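PlaB phospholipase (Legionella pneumophila, PDB 6ZTH) binds NAD(+) at several sites and probably hydrolyses phospholipids as an enzyme of the alpha/beta-hydrolase type. Local coordinates at residues 338-343 and 394-399; 18-23 and 55-60; 345-350 and 455-460. All blocks are in the same frame, centred on the assembly; numbering follows the deposited sequence.

Contact 1. Residues 338-343 and 394-399; sequences NRYSMI and FLDYDI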
loop_
_atom_site.group_PDB
_atom_site.type_symbol
_atom_site.label_atom_id
_atom_site.label_comp_id
_atom_site.label_asym_id
_atom_site.label_seq_id
_atom_site.Cartn_x
_atom_site.Cartn_y
_atom_site.Cartn_z
ATOM N N ASN D 338 -37.725 -7.471 1.392
ATOM C CA ASN D 338 -38.442 -7.196 0.162
ATOM C C ASN D 338 -37.705 -7.847 -1.014
ATOM O O ASN D 338 -36.945 -8.809 -0.832
ATOM C CB ASN D 338 -38.594 -5.680 0.005
ATOM C CG ASN D 338 -39.552 -5.084 1.019
ATOM O OD1 ASN D 338 -40.589 -5.671 1.326
ATOM N ND2 ASN D 338 -39.210 -3.912 1.542
ATOM N N ARG D 339 -37.938 -7.330 -2.216
ATOM C CA ARG D 339 -37.242 -7.763 -3.421
ATOM C C ARG D 339 -36.257 -6.680 -3.837
ATOM O O ARG D 339 -36.574 -5.486 -3.786
ATOM C CB ARG D 339 -38.233 -8.057 -4.548
ATOM C CG ARG D 339 -39.302 -9.083 -4.174
ATOM C CD ARG D 339 -40.692 -8.661 -4.635
ATOM N NE ARG D 339 -40.793 -8.561 -6.089
ATOM C CZ ARG D 339 -41.126 -9.567 -6.896
ATOM N NH1 ARG D 339 -41.395 -10.769 -6.400
ATOM N NH2 ARG D 339 -41.190 -9.366 -8.205
ATOM N N TYR D 340 -35.061 -7.097 -4.243
ATOM C CA TYR D 340 -33.956 -6.180 -4.465
ATOM C C TYR D 340 -33.346 -6.407 -5.840
ATOM O O TYR D 340 -33.553 -7.443 -6.476
ATOM C CB TYR D 340 -32.878 -6.346 -3.384
ATOM C CG TYR D 340 -33.406 -6.215 -1.973
ATOM C CD1 TYR D 340 -34.079 -7.265 -1.360
ATOM C CD2 TYR D 340 -33.233 -5.042 -1.255
ATOM C CE1 TYR D 340 -34.564 -7.146 -0.071
ATOM C CE2 TYR D 340 -33.713 -4.914 0.033
ATOM C CZ TYR D 340 -34.379 -5.969 0.621
ATOM O OH TYR D 340 -34.860 -5.847 1.905
ATOM N N SER D 341 -32.582 -5.412 -6.288
ATOM C CA SER D 341 -31.886 -5.461 -7.564
ATOM C C SER D 341 -30.439 -5.034 -7.364
ATOM O O SER D 341 -30.131 -4.207 -6.500
ATOM C CB SER D 341 -32.553 -4.555 -8.606
ATOM O OG SER D 341 -33.925 -4.872 -8.752
HETATM N N MSE D 342 -29.558 -5.608 -8.175
HETATM C CA MSE D 342 -28.134 -5.310 -8.108
HETATM C C MSE D 342 -27.659 -4.616 -9.381
HETATM O O MSE D 342 -27.880 -5.113 -10.484
HETATM C CB MSE D 342 -27.339 -6.599 -7.887
HETATM C CG MSE D 342 -25.863 -6.386 -7.617
HETATM SE SE MSE D 342 -25.418 -6.664 -5.745
HETATM C CE MSE D 342 -24.796 -8.507 -5.835
ATOM N N ILE D 343 -27.010 -3.464 -9.230
ATOM C CA ILE D 343 -26.384 -2.761 -10.344
ATOM C C ILE D 343 -24.876 -2.897 -10.196
ATOM O O ILE D 343 -24.320 -2.606 -9.131
ATOM C CB ILE D 343 -26.794 -1.280 -10.392
ATOM C CG1 ILE D 343 -28.309 -1.134 -10.257
ATOM C CG2 ILE D 343 -26.321 -0.650 -11.693
ATOM C CD1 ILE D 343 -28.809 0.284 -10.479
ATOM N N PHE D 394 -26.588 -2.098 -4.288
ATOM C CA PHE D 394 -27.661 -3.008 -3.902
ATOM C C PHE D 394 -28.856 -2.172 -3.469
ATOM O O PHE D 394 -28.754 -1.383 -2.521
ATOM C CB PHE D 394 -27.217 -3.951 -2.785
ATOM C CG PHE D 394 -28.050 -5.199 -2.679
ATOM C CD1 PHE D 394 -28.324 -5.969 -3.800
ATOM C CD2 PHE D 394 -28.557 -5.605 -1.457
ATOM C CE1 PHE D 394 -29.092 -7.115 -3.702
ATOM C CE2 PHE D 394 -29.322 -6.751 -1.352
ATOM C CZ PHE D 394 -29.590 -7.507 -2.476
ATOM N N LEU D 395 -29.984 -2.352 -4.153
ATOM C CA LEU D 395 -31.133 -1.474 -4.017
ATOM C C LEU D 395 -32.396 -2.285 -3.769
ATOM O O LEU D 395 -32.502 -3.444 -4.179
ATOM C CB LEU D 395 -31.320 -0.611 -5.276
ATOM C CG LEU D 395 -30.042 -0.187 -6.001
ATOM C CD1 LEU D 395 -30.341 0.240 -7.429
ATOM C CD2 LEU D 395 -29.355 0.937 -5.248
ATOM N N ASP D 396 -33.357 -1.656 -3.097
ATOM C CA ASP D 396 -34.657 -2.264 -2.837
ATOM C C ASP D 396 -35.583 -1.936 -4.002
ATOM O O ASP D 396 -35.931 -0.771 -4.216
ATOM C CB ASP D 396 -35.238 -1.763 -1.518
ATOM C CG ASP D 396 -36.410 -2.598 -1.045
ATOM O OD1 ASP D 396 -37.460 -2.590 -1.722
ATOM O OD2 ASP D 396 -36.283 -3.260 0.005
ATOM N N TYR D 397 -35.992 -2.961 -4.749
ATOM C CA TYR D 397 -36.823 -2.725 -5.924
ATOM C C TYR D 397 -38.221 -2.256 -5.538
ATOM O O TYR D 397 -38.770 -1.342 -6.165
ATOM C CB TYR D 397 -36.901 -3.993 -6.775
ATOM C CG TYR D 397 -37.843 -3.876 -7.951
ATOM C CD1 TYR D 397 -37.398 -3.405 -9.179
ATOM C CD2 TYR D 397 -39.179 -4.233 -7.833
ATOM C CE1 TYR D 397 -38.260 -3.294 -10.257
ATOM C CE2 TYR D 397 -40.045 -4.124 -8.901
ATOM C CZ TYR D 397 -39.583 -3.654 -10.110
ATOM O OH TYR D 397 -40.448 -3.551 -11.174
ATOM N N ASP D 398 -38.816 -2.868 -4.511
ATOM C CA ASP D 398 -40.194 -2.538 -4.156
ATOM C C ASP D 398 -40.316 -1.087 -3.706
ATOM O O ASP D 398 -41.187 -0.349 -4.180
ATOM C CB ASP D 398 -40.694 -3.484 -3.064
ATOM C CG ASP D 398 -41.082 -4.843 -3.604
ATOM O OD1 ASP D 398 -41.847 -4.898 -4.592
ATOM O OD2 ASP D 398 -40.623 -5.857 -3.041
ATOM N N ILE D 399 -39.450 -0.660 -2.785
ATOM C CA ILE D 399 -39.500 0.720 -2.308
ATOM C C ILE D 399 -39.299 1.689 -3.465
ATOM O O ILE D 399 -39.961 2.733 -3.542
ATOM C CB ILE D 399 -38.460 0.941 -1.188
ATOM C CG1 ILE D 399 -38.697 -0.072 -0.062
ATOM C CG2 ILE D 399 -38.512 2.387 -0.699
ATOM C CD1 ILE D 399 -38.244 0.372 1.316
#

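Contact 2. Residues 18-23 and 55-60; sequences VIFVHG and IYLGRY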
loop_
_atom_site.group_PDB
_atom_site.type_symbol
_atom_site.label_atom_id
_atom_site.label_comp_id
_atom_site.label_asym_id
_atom_site.label_seq_id
_atom_site.Cartn_x
_atom_site.Cartn_y
_atom_site.Cartn_z
ATOM N N VAL D 18 -24.907 -38.060 -12.401
ATOM C CA VAL D 18 -25.056 -36.860 -11.586
ATOM C C VAL D 18 -23.751 -36.615 -10.843
ATOM O O VAL D 18 -23.119 -37.554 -10.347
ATOM C CB VAL D 18 -26.233 -36.974 -10.596
ATOM C CG1 VAL D 18 -26.491 -35.632 -9.929
ATOM C CG2 VAL D 18 -27.482 -37.458 -11.313
ATOM N N ILE D 19 -23.349 -35.348 -10.770
ATOM C CA ILE D 19 -22.094 -34.949 -10.145
ATOM C C ILE D 19 -22.369 -33.746 -9.256
ATOM O O ILE D 19 -22.771 -32.685 -9.749
ATOM C CB ILE D 19 -21.012 -34.610 -11.186
ATOM C CG1 ILE D 19 -20.728 -35.824 -12.073
ATOM C CG2 ILE D 19 -19.742 -34.128 -10.489
ATOM C CD1 ILE D 19 -19.706 -35.567 -13.167
ATOM N N PHE D 20 -22.148 -33.909 -7.955
ATOM C CA PHE D 20 -22.238 -32.802 -7.016
ATOM C C PHE D 20 -20.897 -32.084 -6.941
ATOM O O PHE D 20 -19.841 -32.722 -6.869
ATOM C CB PHE D 20 -22.632 -33.295 -5.623
ATOM C CG PHE D 20 -24.018 -33.867 -5.546
ATOM C CD1 PHE D 20 -24.261 -35.180 -5.912
ATOM C CD2 PHE D 20 -25.078 -33.094 -5.101
ATOM C CE1 PHE D 20 -25.535 -35.711 -5.840
ATOM C CE2 PHE D 20 -26.355 -33.619 -5.026
ATOM C CZ PHE D 20 -26.583 -34.928 -5.397
ATOM N N VAL D 21 -20.941 -30.755 -6.963
ATOM C CA VAL D 21 -19.773 -29.929 -6.678
ATOM C C VAL D 21 -20.186 -28.876 -5.658
ATOM O O VAL D 21 -21.245 -28.252 -5.795
ATOM C CB VAL D 21 -19.188 -29.279 -7.944
ATOM C CG1 VAL D 21 -20.223 -28.442 -8.656
ATOM C CG2 VAL D 21 -17.966 -28.441 -7.586
ATOM N N HIS D 22 -19.355 -28.689 -4.643
ATOM C CA HIS D 22 -19.713 -27.895 -3.483
ATOM C C HIS D 22 -19.276 -26.446 -3.679
ATOM O O HIS D 22 -18.826 -26.045 -4.756
ATOM C CB HIS D 22 -19.076 -28.501 -2.234
ATOM C CG HIS D 22 -17.600 -28.723 -2.361
ATOM N ND1 HIS D 22 -16.681 -27.703 -2.252
ATOM C CD2 HIS D 22 -16.885 -29.847 -2.608
ATOM C CE1 HIS D 22 -15.463 -28.189 -2.413
ATOM N NE2 HIS D 22 -15.560 -29.488 -2.631
ATOM N N GLY D 23 -19.411 -25.640 -2.625
ATOM C CA GLY D 23 -18.935 -24.277 -2.626
ATOM C C GLY D 23 -17.568 -24.153 -1.978
ATOM O O GLY D 23 -16.857 -25.133 -1.744
ATOM N N ILE D 55 -23.657 -41.808 -9.621
ATOM C CA ILE D 55 -23.819 -40.586 -8.841
ATOM C C ILE D 55 -22.492 -40.310 -8.151
ATOM O O ILE D 55 -21.993 -41.152 -7.395
ATOM C CB ILE D 55 -24.957 -40.707 -7.816
ATOM C CG1 ILE D 55 -26.026 -41.669 -8.336
ATOM C CG2 ILE D 55 -25.561 -39.341 -7.533
ATOM C CD1 ILE D 55 -27.304 -41.663 -7.533
ATOM N N TYR D 56 -21.924 -39.136 -8.410
ATOM C CA TYR D 56 -20.576 -38.809 -7.975
ATOM C C TYR D 56 -20.584 -37.604 -7.049
ATOM O O TYR D 56 -21.361 -36.664 -7.237
ATOM C CB TYR D 56 -19.669 -38.527 -9.179
ATOM C CG TYR D 56 -19.341 -39.761 -9.986
ATOM C CD1 TYR D 56 -20.181 -40.191 -11.004
ATOM C CD2 TYR D 56 -18.194 -40.499 -9.724
ATOM C CE1 TYR D 56 -19.887 -41.319 -11.742
ATOM C CE2 TYR D 56 -17.892 -41.631 -10.458
ATOM C CZ TYR D 56 -18.744 -42.036 -11.466
ATOM O OH TYR D 56 -18.453 -43.160 -12.204
ATOM N N LEU D 57 -19.711 -37.648 -6.046
ATOM C CA LEU D 57 -19.473 -36.528 -5.149
ATOM C C LEU D 57 -18.176 -35.846 -5.558
ATOM O O LEU D 57 -17.098 -36.453 -5.472
ATOM C CB LEU D 57 -19.397 -36.992 -3.697
ATOM C CG LEU D 57 -20.535 -37.883 -3.202
ATOM C CD1 LEU D 57 -20.333 -38.219 -1.731
ATOM C CD2 LEU D 57 -21.881 -37.217 -3.424
ATOM N N GLY D 58 -18.278 -34.597 -6.006
ATOM C CA GLY D 58 -17.093 -33.846 -6.378
ATOM C C GLY D 58 -16.474 -33.167 -5.164
ATOM O O GLY D 58 -17.168 -32.722 -4.249
ATOM N N ARG D 59 -15.148 -33.108 -5.163
ATOM C CA ARG D 59 -14.399 -32.426 -4.107
ATOM C C ARG D 59 -13.265 -31.645 -4.756
ATOM O O ARG D 59 -12.353 -32.239 -5.339
ATOM C CB ARG D 59 -13.861 -33.416 -3.074
ATOM C CG ARG D 59 -13.216 -34.665 -3.656
ATOM C CD ARG D 59 -12.628 -35.533 -2.549
ATOM N NE ARG D 59 -12.160 -36.827 -3.040
ATOM C CZ ARG D 59 -10.920 -37.073 -3.457
ATOM N NH1 ARG D 59 -10.004 -36.112 -3.454
ATOM N NH2 ARG D 59 -10.596 -38.285 -3.883
ATOM N N TYR D 60 -13.326 -30.321 -4.657
ATOM C CA TYR D 60 -12.271 -29.445 -5.140
ATOM C C TYR D 60 -11.723 -28.627 -3.978
ATOM O O TYR D 60 -12.368 -28.472 -2.936
ATOM C CB TYR D 60 -12.769 -28.523 -6.260
ATOM C CG TYR D 60 -13.811 -27.509 -5.847
ATOM C CD1 TYR D 60 -15.155 -27.845 -5.809
ATOM C CD2 TYR D 60 -13.453 -26.208 -5.516
ATOM C CE1 TYR D 60 -16.113 -26.920 -5.444
ATOM C CE2 TYR D 60 -14.404 -25.276 -5.148
ATOM C CZ TYR D 60 -15.734 -25.638 -5.114
ATOM O OH TYR D 60 -16.690 -24.718 -4.750
#

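Contact 3. Residues 345-350 and 455-460; sequences FRLIDD and VEIMLQ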
loop_
_atom_site.group_PDB
_atom_site.type_symbol
_atom_site.label_atom_id
_atom_site.label_comp_id
_atom_site.label_asym_id
_atom_site.label_seq_id
_atom_site.Cartn_x
_atom_site.Cartn_y
_atom_site.Cartn_z
ATOM N N PHE D 345 -21.574 -1.480 -11.847
ATOM C CA PHE D 345 -21.102 -0.406 -12.709
ATOM C C PHE D 345 -19.651 -0.633 -13.110
ATOM O O PHE D 345 -18.780 -0.803 -12.251
ATOM C CB PHE D 345 -21.232 0.947 -12.003
ATOM C CG PHE D 345 -22.603 1.548 -12.084
ATOM C CD1 PHE D 345 -23.135 1.936 -13.302
ATOM C CD2 PHE D 345 -23.359 1.729 -10.941
ATOM C CE1 PHE D 345 -24.400 2.487 -13.379
ATOM C CE2 PHE D 345 -24.622 2.280 -11.011
ATOM C CZ PHE D 345 -25.143 2.662 -12.231
ATOM N N ARG D 346 -19.398 -0.637 -14.417
ATOM C CA ARG D 346 -18.051 -0.581 -14.967
ATOM C C ARG D 346 -17.915 0.716 -15.752
ATOM O O ARG D 346 -18.841 1.122 -16.461
ATOM C CB ARG D 346 -17.749 -1.773 -15.874
ATOM C CG ARG D 346 -16.347 -1.743 -16.472
ATOM C CD ARG D 346 -16.117 -2.894 -17.441
ATOM N NE ARG D 346 -14.712 -3.005 -17.830
ATOM C CZ ARG D 346 -14.226 -2.684 -19.028
ATOM N NH1 ARG D 346 -15.022 -2.226 -19.987
ATOM N NH2 ARG D 346 -12.931 -2.825 -19.268
ATOM N N LEU D 347 -16.760 1.362 -15.628
ATOM C CA LEU D 347 -16.543 2.674 -16.223
ATOM C C LEU D 347 -15.234 2.669 -16.993
ATOM O O LEU D 347 -14.163 2.482 -16.405
ATOM C CB LEU D 347 -16.541 3.760 -15.145
ATOM C CG LEU D 347 -17.919 3.966 -14.512
ATOM C CD1 LEU D 347 -18.087 3.123 -13.253
ATOM C CD2 LEU D 347 -18.154 5.437 -14.225
ATOM N N ILE D 348 -15.327 2.872 -18.305
ATOM C CA ILE D 348 -14.181 2.970 -19.190
ATOM C C ILE D 348 -14.296 4.273 -19.975
ATOM O O ILE D 348 -15.246 5.039 -19.811
ATOM C CB ILE D 348 -14.078 1.762 -20.143
ATOM C CG1 ILE D 348 -15.455 1.425 -20.718
ATOM C CG2 ILE D 348 -13.500 0.559 -19.416
ATOM C CD1 ILE D 348 -15.408 0.664 -22.021
ATOM N N ASP D 349 -13.310 4.523 -20.831
ATOM C CA ASP D 349 -13.331 5.654 -21.746
ATOM C C ASP D 349 -12.988 5.157 -23.144
ATOM O O ASP D 349 -12.602 4.001 -23.341
ATOM C CB ASP D 349 -12.359 6.755 -21.304
ATOM C CG ASP D 349 -10.912 6.381 -21.528
ATOM O OD1 ASP D 349 -10.540 5.229 -21.223
ATOM O OD2 ASP D 349 -10.143 7.238 -22.012
ATOM N N ASP D 350 -13.128 6.046 -24.121
ATOM C CA ASP D 350 -12.917 5.667 -25.515
ATOM C C ASP D 350 -11.447 5.448 -25.865
ATOM O O ASP D 350 -11.162 5.259 -27.056
ATOM C CB ASP D 350 -13.520 6.728 -26.440
ATOM C CG ASP D 350 -12.932 8.108 -26.211
ATOM O OD1 ASP D 350 -12.163 8.280 -25.242
ATOM O OD2 ASP D 350 -13.239 9.023 -27.003
ATOM N N VAL D 455 -23.879 -2.525 -15.925
ATOM C CA VAL D 455 -23.881 -1.226 -16.583
ATOM C C VAL D 455 -22.436 -0.849 -16.868
ATOM O O VAL D 455 -21.645 -0.639 -15.939
ATOM C CB VAL D 455 -24.577 -0.153 -15.734
ATOM C CG1 VAL D 455 -24.546 1.189 -16.447
ATOM C CG2 VAL D 455 -26.011 -0.567 -15.426
ATOM N N GLU D 456 -22.089 -0.771 -18.150
ATOM C CA GLU D 456 -20.769 -0.343 -18.595
ATOM C C GLU D 456 -20.879 1.080 -19.126
ATOM O O GLU D 456 -21.675 1.350 -20.033
ATOM C CB GLU D 456 -20.223 -1.284 -19.669
ATOM C CG GLU D 456 -18.875 -0.870 -20.243
ATOM C CD GLU D 456 -18.206 -1.990 -21.019
ATOM O OE1 GLU D 456 -18.296 -1.994 -22.265
ATOM O OE2 GLU D 456 -17.593 -2.870 -20.383
ATOM N N ILE D 457 -20.086 1.986 -18.560
ATOM C CA ILE D 457 -20.164 3.412 -18.860
ATOM C C ILE D 457 -18.892 3.814 -19.592
ATOM O O ILE D 457 -17.797 3.752 -19.020
ATOM C CB ILE D 457 -20.350 4.250 -17.579
ATOM C CG1 ILE D 457 -21.517 3.718 -16.735
ATOM C CG2 ILE D 457 -20.530 5.727 -17.933
ATOM C CD1 ILE D 457 -22.846 4.411 -16.967
HETATM N N MSE D 458 -19.033 4.222 -20.852
HETATM C CA MSE D 458 -17.897 4.735 -21.615
HETATM C C MSE D 458 -17.962 6.259 -21.731
HETATM O O MSE D 458 -18.890 6.802 -22.331
HETATM C CB MSE D 458 -17.846 4.121 -23.018
HETATM C CG MSE D 458 -16.706 4.674 -23.873
HETATM SE SE MSE D 458 -16.162 3.549 -25.374
HETATM C CE MSE D 458 -17.213 4.380 -26.788
ATOM N N LEU D 459 -16.972 6.939 -21.159
ATOM C CA LEU D 459 -16.876 8.390 -21.221
ATOM C C LEU D 459 -15.975 8.809 -22.375
ATOM O O LEU D 459 -15.083 8.067 -22.796
ATOM C CB LEU D 459 -16.330 8.966 -19.913
ATOM C CG LEU D 459 -17.340 9.286 -18.812
ATOM C CD1 LEU D 459 -17.927 10.675 -18.989
ATOM C CD2 LEU D 459 -18.442 8.247 -18.793
ATOM N N GLN D 460 -16.215 10.016 -22.883
ATOM C CA GLN D 460 -15.414 10.585 -23.961
ATOM C C GLN D 460 -14.244 11.345 -23.349
ATOM O O GLN D 460 -14.421 12.445 -22.814
ATOM C CB GLN D 460 -16.260 11.504 -24.836
ATOM C CG GLN D 460 -16.751 10.863 -26.120
ATOM C CD GLN D 460 -17.703 11.762 -26.886
ATOM O OE1 GLN D 460 -18.302 12.676 -26.321
ATOM N NE2 GLN D 460 -17.844 11.506 -28.180
#

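Contact 1. Residues 338-343 and 394-399
Tyr340 lies across Phe394 and Asp396 where strands 340-349 and 391-396 of the mixed sheet run antiparallel. Tyr340 CB sits 3.0 Å from Leu395 O and also touches Phe394 CZ. CG lies near the same two atoms. CD2 passes close to Asp396 CA. Tyr340 CE2 comes to 3.1 Å from Asp396 OD2, with ring and carboxylate planes 68° apart, and CZ also lies near that oxygen. OH receives a weak hydrogen bond from Asn338 N in its own segment. The Tyr340 and Phe394 rings are nearly parallel but slid apart, so they barely overlap. The selenium of Met342 stands 3.6 Å from Phe394 CD1 in an oblique Met-aromatic contact.

Ser341 and Leu395 form a hydrogen-bonded pair, N to O in both directions. Their side chains share the other face of the sheet, where Ser341 OG bonds to His448 O. Leu395 lies beside Tyr393 and Leu362, residues of the NAD(+) sites. Beyond the ladder, Tyr397 N gives a 2.8 Å bond to a lone pair of Arg339 O.

Asp396 is the N-cap of helix 397-404. Its CG is anti to the backbone N (chi1 -166°), which turns the carboxylate to the helix start and to Asn338. Asp396 OD1 accepts from Ile399 N at 3.0 Å, almost straight at 178°. OD2 takes a weak bond from Asn338 ND2. Asp398 OD2 accepts from Arg339 N at 3.2 Å, while the guanidinium stays beyond salt-bridge range. Two carboxylates therefore meet N-H groups at the strand-to-helix turn, and the helix start would be expected to favour their negative charge.

Contact 2. Residues 18-23 and 55-60
His22 and Tyr60 stack at the end of two parallel strands. The rings are offset, 4.1 Å between centroids, with planes at 6°. Tyr60 CE1 lies over one face of the imidazole. Both rings have CG between the backbone N and the carbonyl carbon (chi1 53° and 66°), which turns them in to face each other.

Hydrogen bonds fix this pair at both nitrogens of the imidazole. His22 ND1 gives a 2.6 Å bond to a lone pair of Gly23 O, in the plane of the ring. His22 NE2 accepts from Tyr60 N at 3.1 Å, with the donor tilted from that plane. The two bonds are consistent with a proton on ND1, and they limit rotation of the ring. Tyr60 OH donates to His22 O from above the carbonyl plane, and also bonds to Thr101 OG1.

The strands behind are 17-21 and 55-60, joined through helix 35-44 in a beta-alpha-beta crossover of the parallel sheet. The strand order 2-1-3-4-5-6 is consistent with an alpha/beta-hydrolase core. The ladder runs Tyr56 N to Val18 O, Phe20 N to Tyr56 O and Gly58 N to Phe20 O. Gly58 brings its backbone close to Phe20, with Gly58 N 2.6 Å from Phe20 O.

Phe20 lies alongside Ile55 and Leu57, pointing the same way. Its CE1 is 4.0 Å from Ile55 CG2, and its CD1 is equally far from Leu57 CD2. Leu35 and Leu39 of helix 35-44 pack on Phe20. On the other side of strand 55-60, residues 57-60 pair antiparallel with a strand of the second subunit, and Phe468 of that subunit meets the Tyr60 ring.

Contact 3. Residues 345-350 and 455-460
Arg346 and Glu456 both carry CG anti to the backbone N (chi1 180° and 177°), and both chains are extended. They rise side by side from neighbouring parallel strands, and their charged ends meet. Arg346 NH1 reaches Glu456 OE2 at 2.7 Å, a salt bridge with a hydrogen bond. The approach is not flat. NH1 comes from above the carboxylate plane, and the two groups are turned 52° apart. Arg346 CD also lies 3.3 Å from Glu456 OE2. Glu456 OE1 has a long, weak ion pair with Lys234, so a second positive group lies near the carboxylate. That would be expected to favour its charged form. Trp174 of helix 171-179 packs on both Arg346 and Glu456.

Ile348 follows on the same face. Ile348 CD1 lies 3.9 Å from Glu456 OE1, and its CG2 sits over one face of the Arg346 guanidinium, toward the rim.

The opposite face is apolar apart from Asp349. Phe345 lies beside Val455, with Phe345 CE1 only 3.3 Å from Val455 CG1. Leu347 CG packs on Ile457 CB at 3.9 Å.

Five backbone bonds join the strands. Arg346 N and Ile348 N donate to Val455 O and Ile457 O, respectively. Ile457 N and Leu459 N donate to Arg346 O and Ile348 O, respectively. Asp350 N closes the row on Leu459 O at 3.1 Å.

This is a regular parallel ladder between strands 340-349 and 451-463 of the mixed sheet. Its Phe345 side chain lies beside Leu360 of an NAD(+) site.

Overall arrangement
Contact 2 comes first along the chain and closes before the others open. It joins two strands of the six-stranded parallel sheet. Contacts 1 and 3 belong to the separate mixed sheet. They share strand 340-349, which pairs antiparallel with 391-396 in contact 1 and parallel with 451-463 in contact 3. Their segments alternate along the chain. Their centres are 23 Å apart, and they touch where Ile343 CG2 meets Val455 CG2. Contact 2 lies across the chain's centre from both, with centres 33 Å from contact 1 and 39 Å from contact 3. The NAD(+) sites lie near contacts 1 and 3, while contact 2 meets the second subunit.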